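PDB 5AWO: isomaltodextranase from Arthrobacter globiformis, which hydrolyses (1->6)-alpha-D-glucosidic linkages in polysaccharides such as dextran, removing successive isomaltose units from the non-reducing chain ends. Local coordinates for residues N28-S34 with E549-R553; L203-E207 with Q216-P220. One frame throughout, in Å; residues are numbered along the deposited sequence. Where two conformers were deposited one is given.

From the N terminus, the short strand 17-18 joins the sheet that holds strands 542-549 and 555-564; the chain then reaches 28-34, just before strand 39-42, the first of the eight parallel strands of the TIM barrel. It passes through the barrel, where contact 2 closes a short loop: helix 203-208 follows strand 197-200, and the loop segment 216-220 returns against that helix before helix 223-237. Contact 1 closes much later, 515 residues apart, when 549-553 in the carbohydrate-binding module meets 28-34. Contact 2 is therefore local and lies wholly within the long loop of contact 1, which ties module to barrel. Their centres are about 32 Å apart, and they do not touch.

Contact 1 of 2, residues N28-S34 with E549-R553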
loop_
_atom_site.group_PDB
_atom_site.type_symbol
_atom_site.label_atom_id
_atom_site.label_comp_id
_atom_site.label_asym_id
_atom_site.label_seq_id
_atom_site.Cartn_x
_atom_site.Cartn_y
_atom_site.Cartn_z
ATOM N N ASN A 28 -0.720 -10.989 -0.396
ATOM C CA ASN A 28 -0.774 -11.215 -1.844
ATOM C C ASN A 28 -2.188 -11.252 -2.382
ATOM O O ASN A 28 -2.544 -12.108 -3.238
ATOM C CB ASN A 28 -0.029 -12.552 -2.122
ATOM C CG ASN A 28 0.190 -12.841 -3.585
ATOM O OD1 ASN A 28 0.536 -11.978 -4.399
ATOM N ND2 ASN A 28 0.020 -14.118 -3.935
ATOM N N SER A 29 -3.020 -10.326 -1.916
ATOM C CA SER A 29 -4.423 -10.289 -2.300
ATOM C C SER A 29 -4.633 -9.610 -3.664
ATOM O O SER A 29 -3.767 -8.927 -4.182
ATOM C CB SER A 29 -5.244 -9.549 -1.263
ATOM O OG SER A 29 -5.185 -8.137 -1.516
ATOM N N VAL A 30 -5.844 -9.768 -4.205
ATOM C CA VAL A 30 -6.223 -9.106 -5.429
ATOM C C VAL A 30 -6.065 -7.579 -5.300
ATOM O O VAL A 30 -5.802 -6.894 -6.287
ATOM C CB VAL A 30 -7.667 -9.516 -5.833
ATOM C CG1 VAL A 30 -8.703 -9.127 -4.792
ATOM C CG2 VAL A 30 -8.020 -9.013 -7.216
ATOM N N PHE A 31 -6.239 -7.045 -4.090
ATOM C CA PHE A 31 -6.099 -5.598 -3.912
ATOM C C PHE A 31 -4.682 -5.114 -4.184
ATOM O O PHE A 31 -4.484 -4.170 -4.975
ATOM C CB PHE A 31 -6.519 -5.192 -2.507
ATOM C CG PHE A 31 -7.985 -5.368 -2.261
ATOM C CD1 PHE A 31 -8.911 -4.427 -2.697
ATOM C CD2 PHE A 31 -8.439 -6.485 -1.583
ATOM C CE1 PHE A 31 -10.262 -4.618 -2.481
ATOM C CE2 PHE A 31 -9.779 -6.665 -1.356
ATOM C CZ PHE A 31 -10.690 -5.736 -1.801
ATOM N N THR A 32 -3.685 -5.717 -3.569
ATOM C CA THR A 32 -2.330 -5.256 -3.796
ATOM C C THR A 32 -1.793 -5.688 -5.155
ATOM O O THR A 32 -0.883 -5.064 -5.697
ATOM C CB THR A 32 -1.349 -5.716 -2.716
ATOM O OG1 THR A 32 -1.317 -7.152 -2.686
ATOM C CG2 THR A 32 -1.729 -5.154 -1.348
ATOM N N ARG A 33 -2.320 -6.788 -5.703
ATOM C CA ARG A 33 -1.880 -7.218 -7.025
ATOM C C ARG A 33 -2.447 -6.410 -8.172
ATOM O O ARG A 33 -1.843 -6.345 -9.241
ATOM C CB ARG A 33 -2.248 -8.698 -7.198
ATOM C CG ARG A 33 -1.515 -9.612 -6.242
ATOM C CD ARG A 33 -2.073 -11.039 -6.251
ATOM N NE ARG A 33 -1.950 -11.655 -7.571
ATOM C CZ ARG A 33 -0.847 -12.245 -8.018
ATOM N NH1 ARG A 33 0.253 -12.336 -7.286
ATOM N NH2 ARG A 33 -0.830 -12.717 -9.255
ATOM N N SER A 34 -3.620 -5.806 -7.965
ATOM C CA SER A 34 -4.349 -5.150 -9.054
ATOM C C SER A 34 -3.971 -3.693 -9.286
ATOM O O SER A 34 -4.367 -3.138 -10.314
ATOM C CB SER A 34 -5.873 -5.219 -8.856
ATOM O OG SER A 34 -6.320 -6.563 -8.859
ATOM N N GLU A 549 0.573 -15.025 -13.792
ATOM C CA GLU A 549 -0.688 -15.199 -13.106
ATOM C C GLU A 549 -1.628 -14.037 -13.418
ATOM O O GLU A 549 -1.164 -12.912 -13.745
ATOM C CB GLU A 549 -0.480 -15.224 -11.583
ATOM C CG GLU A 549 0.293 -16.436 -11.082
ATOM C CD GLU A 549 0.550 -16.433 -9.581
ATOM O OE1 GLU A 549 0.257 -15.406 -8.911
ATOM O OE2 GLU A 549 1.052 -17.446 -9.047
ATOM N N LYS A 550 -2.920 -14.295 -13.278
ATOM C CA LYS A 550 -3.906 -13.225 -13.322
ATOM C C LYS A 550 -3.831 -12.492 -11.992
ATOM O O LYS A 550 -3.162 -12.952 -11.059
ATOM C CB LYS A 550 -5.319 -13.762 -13.519
ATOM C CG LYS A 550 -5.513 -14.618 -14.763
ATOM C CD LYS A 550 -6.940 -15.119 -14.824
ATOM C CE LYS A 550 -7.899 -14.084 -15.397
ATOM N NZ LYS A 550 -7.708 -13.860 -16.859
ATOM N N ALA A 551 -4.518 -11.361 -11.904
ATOM C CA ALA A 551 -4.543 -10.583 -10.648
ATOM C C ALA A 551 -5.076 -11.398 -9.474
ATOM O O ALA A 551 -4.615 -11.222 -8.341
ATOM C CB ALA A 551 -5.329 -9.304 -10.824
ATOM N N ASP A 552 -5.988 -12.342 -9.739
ATOM C CA ASP A 552 -6.538 -13.211 -8.679
ATOM C C ASP A 552 -5.649 -14.410 -8.298
ATOM O O ASP A 552 -6.076 -15.275 -7.520
ATOM C CB ASP A 552 -7.974 -13.666 -9.020
ATOM C CG ASP A 552 -8.021 -14.845 -9.963
ATOM O OD1 ASP A 552 -6.997 -15.149 -10.605
ATOM O OD2 ASP A 552 -9.129 -15.462 -10.008
ATOM N N ARG A 553 -4.434 -14.435 -8.836
ATOM C CA ARG A 553 -3.391 -15.456 -8.589
ATOM C C ARG A 553 -3.525 -16.702 -9.474
ATOM O O ARG A 553 -2.624 -17.531 -9.441
ATOM C CB ARG A 553 -3.273 -15.894 -7.114
ATOM C CG ARG A 553 -2.873 -14.771 -6.156
ATOM C CD ARG A 553 -2.970 -15.255 -4.723
ATOM N NE ARG A 553 -4.335 -15.638 -4.430
ATOM C CZ ARG A 553 -5.358 -14.790 -4.351
ATOM N NH1 ARG A 553 -5.178 -13.475 -4.511
ATOM N NH2 ARG A 553 -6.573 -15.266 -4.088
HETATM O O HOH W 1 0.878 -15.614 -6.203
HETATM O O HOH W 2 2.739 -13.276 -8.780
#
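Arg-33, reaching from helix 30-34 into the type I turn Lys-550 to Arg-553, makes this a polar interdomain contact between the catalytic barrel and the carbohydrate-binding module. An arginine suits this place because its planar group can donate to several oxygens. Its chain, bent at chi3 (61°), lays the guanidinium edge along the turn: NE bonds to Ala-551 O at 2.8 Å, standing above that carbonyl's plane, and NH2 to Lys-550 O at 3.0 Å, nearly straight at 165°. NH2 also salt-bridges Glu-549 OE1 at 2.9 Å. Asn-28 OD1 offers an in-plane lone pair to NH1 at 2.9 Å, fixing the group's rotation, while Arg-553 CG lies over one face. Lys-550 O is gripped from opposite faces, by Arg-33 NH2 and Arg-553 N. Separate waters link Asn-28 ND2 and Arg-33 NH1 to Glu-549 OE1. Arg-553 NH1 bonds weakly to Asn-28 O and forms a salt bridge with Glu-239. Ser-29 suits the N-cap because its hydroxyl can accept from a first-turn N-H, here weakly from Phe-31 N; OG also hydrogen-bonds Asp-262, the probable proton donor. The turn joins strands 542-549 and 555-564; from adjacent strand 585-592, Leu-588 touches Arg-33 and Leu-586 touches Ala-551.

Contact 2 of 2, residues L203-E207 with Q216-P220; sequences LSWYE and QVNAP
Val-217 sets its branched side chain over the indole of Trp-205, and with this the loop 216-220 begins its course along helix 203-208. CG2 makes a CH-pi contact over the five-membered ring, 3.7 Å from its centroid and 23° off the normal, and comes to 3.5 Å from Trp-205 CD2. CG1 spreads over the six-membered part, 4.0 Å from both CZ2 and CH2, so the two methyls of a beta-branched residue span both rings where a single methyl could not. With chi1 at -67°, CG of Trp-205 lies anti to the carbonyl carbon, and the broad indole is held out to meet the valine; its NE1 is satisfied by a hydrogen bond to Asp-211. A serine in place of Trp-205 would probably leave Val-217 without the flat surface it rests on and Asp-211 without its indole donor.

Next comes Asn-218, whose buried side-chain amide faces the carbonyl oxygen and CB of Trp-205, on the flank of the helix. A short polar side chain suits a buried place beside a helix carbonyl. Ala-219 brings the chain past the carbonyls of Trp-205 and Tyr-206 with little bulk of its own. Pro-220 then runs close to the helix backbone, its CB 4.1 Å from Glu-207 O, and its ring restrains phi where the loop turns towards helix 223-237.

Just beyond, His-221 stacks on the Tyr-206 ring, and its ND1 hydrogen-bonds the backbone O of Tyr-206, while Glu-207 forms a salt bridge with Arg-223. Helix 203-208 follows barrel strand 197-200 and Asp-201, the probable nucleophile; strand 215-216 leads into the loop and helix 223-237 leads away, its Tyr-226 touching Leu-203, Tyr-206 and Glu-207.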
loop_
_atom_site.group_PDB
_atom_site.type_symbol
_atom_site.label_atom_id
_atom_site.label_comp_id
_atom_site.label_asym_id
_atom_site.label_seq_id
_atom_site.Cartn_x
_atom_site.Cartn_y
_atom_site.Cartn_z
ATOM N N LEU A 203 -3.146 -0.687 16.324
ATOM C CA LEU A 203 -2.490 -1.988 16.309
ATOM C C LEU A 203 -1.328 -2.079 17.297
ATOM O O LEU A 203 -1.195 -3.054 18.040
ATOM C CB LEU A 203 -2.016 -2.293 14.889
ATOM C CG LEU A 203 -3.142 -2.625 13.927
ATOM C CD1 LEU A 203 -2.627 -2.586 12.496
ATOM C CD2 LEU A 203 -3.756 -3.978 14.260
ATOM N N SER A 204 -0.486 -1.061 17.301
ATOM C CA SER A 204 0.700 -1.032 18.140
ATOM C C SER A 204 0.323 -0.988 19.608
ATOM O O SER A 204 0.994 -1.582 20.461
ATOM C CB SER A 204 1.587 0.158 17.757
ATOM O OG SER A 204 0.887 1.408 17.771
ATOM N N TRP A 205 -0.779 -0.310 19.914
ATOM C CA TRP A 205 -1.256 -0.272 21.302
ATOM C C TRP A 205 -1.719 -1.651 21.789
ATOM O O TRP A 205 -1.391 -2.036 22.919
ATOM C CB TRP A 205 -2.351 0.761 21.479
ATOM C CG TRP A 205 -1.923 2.193 21.310
ATOM C CD1 TRP A 205 -0.840 2.667 20.630
ATOM C CD2 TRP A 205 -2.591 3.347 21.856
ATOM N NE1 TRP A 205 -0.801 4.040 20.717
ATOM C CE2 TRP A 205 -1.860 4.485 21.454
ATOM C CE3 TRP A 205 -3.729 3.527 22.649
ATOM C CZ2 TRP A 205 -2.234 5.784 21.818
ATOM C CZ3 TRP A 205 -4.099 4.819 23.018
ATOM C CH2 TRP A 205 -3.351 5.932 22.602
ATOM N N TYR A 206 -2.428 -2.393 20.951
ATOM C CA TYR A 206 -2.674 -3.833 21.246
ATOM C C TYR A 206 -1.361 -4.611 21.436
ATOM O O TYR A 206 -1.184 -5.325 22.426
ATOM C CB TYR A 206 -3.508 -4.480 20.134
ATOM C CG TYR A 206 -3.612 -5.974 20.317
ATOM C CD1 TYR A 206 -4.545 -6.510 21.200
ATOM C CD2 TYR A 206 -2.778 -6.843 19.638
ATOM C CE1 TYR A 206 -4.619 -7.873 21.399
ATOM C CE2 TYR A 206 -2.849 -8.205 19.842
ATOM C CZ TYR A 206 -3.775 -8.710 20.730
ATOM O OH TYR A 206 -3.803 -10.094 20.892
ATOM N N GLU A 207 -0.449 -4.488 20.492
ATOM C CA GLU A 207 0.744 -5.354 20.456
ATOM C C GLU A 207 1.634 -5.219 21.689
ATOM O O GLU A 207 1.945 -6.241 22.351
ATOM C CB GLU A 207 1.558 -5.105 19.184
ATOM C CG GLU A 207 2.781 -6.016 19.072
ATOM C CD GLU A 207 3.510 -5.974 17.754
ATOM O OE1 GLU A 207 3.339 -5.014 16.963
ATOM O OE2 GLU A 207 4.301 -6.930 17.515
ATOM N N GLN A 216 3.314 4.445 28.326
ATOM C CA GLN A 216 2.510 3.239 28.448
ATOM C C GLN A 216 1.061 3.627 28.310
ATOM O O GLN A 216 0.559 4.540 28.993
ATOM C CB GLN A 216 2.676 2.563 29.821
ATOM C CG GLN A 216 4.092 2.297 30.250
ATOM C CD GLN A 216 4.802 1.309 29.368
ATOM O OE1 GLN A 216 4.172 0.432 28.767
ATOM N NE2 GLN A 216 6.132 1.407 29.319
ATOM N N VAL A 217 0.357 2.963 27.405
ATOM C CA VAL A 217 -1.044 3.297 27.190
ATOM C C VAL A 217 -2.018 2.209 27.643
ATOM O O VAL A 217 -3.135 2.514 28.032
ATOM C CB VAL A 217 -1.310 3.672 25.725
ATOM C CG1 VAL A 217 -0.632 5.003 25.418
ATOM C CG2 VAL A 217 -0.862 2.588 24.770
ATOM N N ASN A 218 -1.613 0.944 27.527
ATOM C CA ASN A 218 -2.418 -0.170 28.048
ATOM C C ASN A 218 -1.573 -1.431 28.194
ATOM O O ASN A 218 -0.356 -1.386 27.998
ATOM C CB ASN A 218 -3.703 -0.368 27.216
ATOM C CG ASN A 218 -3.459 -0.706 25.753
ATOM O OD1 ASN A 218 -2.742 -1.673 25.405
ATOM N ND2 ASN A 218 -4.096 0.047 24.898
ATOM N N ALA A 219 -2.199 -2.542 28.577
ATOM C CA ALA A 219 -1.484 -3.806 28.664
ATOM C C ALA A 219 -0.929 -4.239 27.314
ATOM O O ALA A 219 -1.604 -4.069 26.295
ATOM C CB ALA A 219 -2.403 -4.894 29.203
ATOM N N PRO A 220 0.279 -4.828 27.285
ATOM C CA PRO A 220 0.775 -5.467 26.086
ATOM C C PRO A 220 0.065 -6.807 25.840
ATOM O O PRO A 220 -0.395 -7.441 26.800
ATOM C CB PRO A 220 2.255 -5.686 26.393
ATOM C CG PRO A 220 2.259 -5.931 27.859
ATOM C CD PRO A 220 1.207 -5.033 28.422
#